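Local atomic coordinates of lipoprotein (Colwellia psychrerythraea, PDB entry 3O0Y), a protein that is of unknown function but is probably a membrane-anchored lipoprotein and may act as a metallopeptidase. Residues G172-D175 and K176-A179; A248-Q252 and V253-A257. One frame throughout, in Å; residues are numbered along the deposited sequence.

Interaction 1. Residues G172-D175 and K176-A179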
loop_
_atom_site.group_PDB
_atom_site.type_symbol
_atom_site.label_atom_id
_atom_site.label_comp_id
_atom_site.label_asym_id
_atom_site.label_seq_id
_atom_site.Cartn_x
_atom_site.Cartn_y
_atom_site.Cartn_z
ATOM N N GLY A 172 19.367 16.834 -8.461
ATOM C CA GLY A 172 19.607 17.735 -9.562
ATOM C C GLY A 172 18.685 17.566 -10.721
ATOM O O GLY A 172 18.571 18.466 -11.534
ATOM N N GLN A 173 17.940 16.463 -10.757
ATOM C CA GLN A 173 16.980 16.234 -11.855
ATOM C C GLN A 173 15.542 16.577 -11.485
ATOM O O GLN A 173 14.597 16.281 -12.248
ATOM C CB GLN A 173 17.079 14.774 -12.250
ATOM C CG GLN A 173 18.465 14.448 -12.845
ATOM C CD GLN A 173 18.605 13.017 -13.087
ATOM O OE1 GLN A 173 19.172 12.267 -12.275
ATOM N NE2 GLN A 173 18.051 12.589 -14.199
ATOM N N PHE A 174 15.356 17.236 -10.341
ATOM C CA PHE A 174 13.984 17.519 -9.880
ATOM C C PHE A 174 13.312 18.577 -10.745
ATOM O O PHE A 174 12.048 18.662 -10.807
ATOM C CB PHE A 174 13.963 17.919 -8.429
ATOM C CG PHE A 174 13.685 16.792 -7.500
ATOM C CD1 PHE A 174 14.498 15.694 -7.481
ATOM C CD2 PHE A 174 12.618 16.817 -6.649
ATOM C CE1 PHE A 174 14.298 14.676 -6.600
ATOM C CE2 PHE A 174 12.414 15.812 -5.772
ATOM C CZ PHE A 174 13.232 14.685 -5.803
ATOM N N ASP A 175 14.120 19.357 -11.466
ATOM C CA ASP A 175 13.518 20.292 -12.415
ATOM C C ASP A 175 12.767 19.578 -13.548
ATOM O O ASP A 175 11.626 19.930 -13.872
ATOM C CB ASP A 175 14.527 21.289 -13.021
ATOM C CG ASP A 175 15.797 20.625 -13.603
ATOM O OD1 ASP A 175 16.118 19.439 -13.361
ATOM O OD2 ASP A 175 16.569 21.373 -14.271
ATOM N N LYS A 176 13.390 18.556 -14.124
ATOM C CA LYS A 176 12.714 17.826 -15.178
ATOM C C LYS A 176 11.570 17.028 -14.583
ATOM O O LYS A 176 10.552 16.889 -15.216
ATOM C CB LYS A 176 13.684 16.919 -15.947
ATOM C CG LYS A 176 13.062 16.278 -17.182
ATOM C CD LYS A 176 14.119 15.680 -18.134
ATOM C CE LYS A 176 13.483 14.729 -19.151
ATOM N NZ LYS A 176 14.521 13.970 -19.913
ATOM N N LEU A 177 11.756 16.448 -13.406
ATOM C CA LEU A 177 10.640 15.720 -12.758
ATOM C C LEU A 177 9.390 16.617 -12.724
ATOM O O LEU A 177 8.303 16.254 -13.232
ATOM C CB LEU A 177 10.991 15.332 -11.340
ATOM C CG LEU A 177 9.924 14.678 -10.499
ATOM C CD1 LEU A 177 9.459 13.343 -11.177
ATOM C CD2 LEU A 177 10.447 14.489 -9.055
ATOM N N ALA A 178 9.571 17.807 -12.156
ATOM C CA ALA A 178 8.463 18.780 -12.017
ATOM C C ALA A 178 7.865 19.197 -13.342
ATOM O O ALA A 178 6.650 19.222 -13.444
ATOM C CB ALA A 178 8.887 19.989 -11.249
ATOM N N ALA A 179 8.685 19.483 -14.343
ATOM C CA ALA A 179 8.139 19.968 -15.644
ATOM C C ALA A 179 7.328 18.861 -16.307
ATOM O O ALA A 179 6.273 19.121 -16.819
ATOM C CB ALA A 179 9.225 20.441 -16.540
#

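Interaction 2. Residues A248-Q252 and V253-A257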
loop_
_atom_site.group_PDB
_atom_site.type_symbol
_atom_site.label_atom_id
_atom_site.label_comp_id
_atom_site.label_asym_id
_atom_site.label_seq_id
_atom_site.Cartn_x
_atom_site.Cartn_y
_atom_site.Cartn_z
ATOM N N ALA A 248 22.909 22.834 -1.883
ATOM C CA ALA A 248 22.828 23.540 -3.152
ATOM C C ALA A 248 21.744 22.971 -4.077
ATOM O O ALA A 248 20.952 23.727 -4.655
ATOM C CB ALA A 248 24.162 23.552 -3.855
ATOM N N LYS A 249 21.686 21.654 -4.235
ATOM C CA LYS A 249 20.603 21.102 -5.069
ATOM C C LYS A 249 19.227 21.389 -4.500
ATOM O O LYS A 249 18.273 21.625 -5.249
ATOM C CB LYS A 249 20.763 19.604 -5.283
ATOM C CG LYS A 249 22.038 19.164 -5.976
ATOM C CD LYS A 249 22.165 19.735 -7.341
ATOM C CE LYS A 249 23.393 19.163 -8.055
ATOM N NZ LYS A 249 23.593 19.825 -9.356
ATOM N N VAL A 250 19.087 21.284 -3.202
ATOM C CA VAL A 250 17.769 21.450 -2.562
ATOM C C VAL A 250 17.329 22.896 -2.807
ATOM O O VAL A 250 16.179 23.154 -3.228
ATOM C CB VAL A 250 17.794 21.108 -1.082
ATOM C CG1 VAL A 250 16.490 21.550 -0.345
ATOM C CG2 VAL A 250 18.033 19.586 -0.844
ATOM N N SER A 251 18.240 23.849 -2.563
ATOM C CA SER A 251 17.934 25.266 -2.702
ATOM C C SER A 251 17.714 25.661 -4.120
ATOM O O SER A 251 16.796 26.436 -4.448
ATOM C CB SER A 251 19.100 26.108 -2.136
ATOM O OG SER A 251 18.817 27.475 -2.314
ATOM N N GLN A 252 18.581 25.196 -4.991
ATOM C CA GLN A 252 18.566 25.682 -6.354
ATOM C C GLN A 252 17.674 24.916 -7.331
ATOM O O GLN A 252 17.253 25.483 -8.378
ATOM C CB GLN A 252 19.979 25.699 -6.894
ATOM C CG GLN A 252 20.895 26.635 -6.084
ATOM C CD GLN A 252 22.373 26.437 -6.397
ATOM O OE1 GLN A 252 22.738 25.899 -7.444
ATOM N NE2 GLN A 252 23.240 26.916 -5.487
ATOM N N VAL A 253 17.451 23.631 -7.025
ATOM C CA VAL A 253 16.726 22.774 -7.959
ATOM C C VAL A 253 15.395 22.299 -7.313
ATOM O O VAL A 253 14.325 22.555 -7.875
ATOM C CB VAL A 253 17.554 21.635 -8.452
ATOM C CG1 VAL A 253 16.777 20.881 -9.525
ATOM C CG2 VAL A 253 18.901 22.176 -9.097
ATOM N N VAL A 254 15.454 21.694 -6.127
ATOM C CA VAL A 254 14.257 21.108 -5.524
ATOM C C VAL A 254 13.225 22.142 -5.200
ATOM O O VAL A 254 12.054 21.976 -5.584
ATOM C CB VAL A 254 14.580 20.268 -4.282
ATOM C CG1 VAL A 254 13.305 19.705 -3.638
ATOM C CG2 VAL A 254 15.556 19.097 -4.728
ATOM N N TYR A 255 13.651 23.230 -4.531
ATOM C CA TYR A 255 12.709 24.256 -4.073
ATOM C C TYR A 255 11.939 24.903 -5.227
ATOM O O TYR A 255 10.695 24.902 -5.191
ATOM C CB TYR A 255 13.401 25.281 -3.176
ATOM C CG TYR A 255 13.281 24.937 -1.764
ATOM C CD1 TYR A 255 13.498 23.648 -1.323
ATOM C CD2 TYR A 255 13.022 25.917 -0.795
ATOM C CE1 TYR A 255 13.355 23.318 -0.014
ATOM C CE2 TYR A 255 12.878 25.578 0.524
ATOM C CZ TYR A 255 13.050 24.286 0.915
ATOM O OH TYR A 255 12.945 23.893 2.229
ATOM N N PRO A 256 12.621 25.404 -6.249
ATOM C CA PRO A 256 11.877 25.933 -7.382
ATOM C C PRO A 256 10.980 24.899 -8.124
ATOM O O PRO A 256 9.911 25.281 -8.674
ATOM C CB PRO A 256 12.971 26.444 -8.307
ATOM C CG PRO A 256 14.086 26.806 -7.365
ATOM C CD PRO A 256 14.068 25.643 -6.416
ATOM N N ALA A 257 11.410 23.624 -8.137
ATOM C CA ALA A 257 10.620 22.570 -8.783
ATOM C C ALA A 257 9.274 22.436 -8.047
ATOM O O ALA A 257 8.210 22.534 -8.683
ATOM C CB ALA A 257 11.427 21.226 -8.824
#

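Interaction 1. Residues G172-D175 and K176-A179
The phenyl ring of F174 carries the methyl CD2 of L177 over one face, a CH-pi contact within the first turn of helix 174-190. CD2 stands 4.1 Å from the centroid of the F174 ring, 14° off its normal, and is displaced toward the rim, about equally near ring carbons CD2 and CE2. The two side chains lie alongside each other and point the same way. L177 reaches this place because its CG is turned anti to the backbone N (chi1 175°), beside the carbonyl carbon. M68, helix 144-154 through I148 and M152, and helix 236-268 through Y258 also touch F174, so this buried pair joins the start of the helix to its neighbours.

Q173 occupies the N-cap position, and its carbonyl opens the helical ladder: L177 N donates to Q173 O at 3.1 Å. A178 N follows with a bond to F174 O of 2.9 Å. That oxygen is flanked by CB of L177 and CB of A178, each 3.5 Å away, which fits the close packing of a regular alpha turn.

D175 and K176 lie on the exposed side. The K176 chain runs out extended beyond CG, and its ammonium end forms a cation-pi contact with F70. A179 N, four residues after D175, donates to D175 O at 3.0 Å, and the methyl CB of A179 sits 3.6 Å from the same oxygen.

Interaction 2. Residues A248-Q252 and V253-A257
A pi-type turn in helix 236-268 joins K249 and V250 to V253, V254 and Y255, just before a kink at P256. K249 O is gripped by two amides: V254 N, five residues on, donates at 3.0 Å in the carbonyl plane, whereas V253 N, 2.8 Å away, approaches from above that plane. Y255 N then bonds V250 O at 2.8 Å, almost in line with the C=O bond, again from five residues on. P256 has no N-H to offer the turn before it; instead its CD packs 3.5 Å from S251 O. The short helical axes on the two sides differ by 23°.

The Y255 ring crosses the V250 side chain obliquely, with CE1 3.6 Å from V250 CG1 and CD1 3.3 Å from V250 O. Its hydroxyl is hydrogen-bonded to G213 O. Replacing Y255 with an alanine is likely to leave V250 CG1 without its aromatic neighbour and G213 O without this bond. V250 also packs on F220 and V221 of helix 219-228, K249 rests on I168 and L171 of helix 161-172, and V254 packs on F174 and A257 on A178, both of helix 174-190.

Interaction 1 precedes interaction 2 along the chain, and their centres lie about 9 Å apart on the same side of the chain's centre, well away from the middle of this largely helical protein. One marks the beginning of helix 174-190, the other an irregular part of helix 236-268, and these two helices pack directly on each other. F174 O of the first approaches A257 CB of the second to 3.3 Å, while V253 CG1 packs 3.6 Å from G172 O, where helix 161-172 gives way to the next. A helix start thus lies against a bulged, kinked helix in an outlying part of the DUF885 fold.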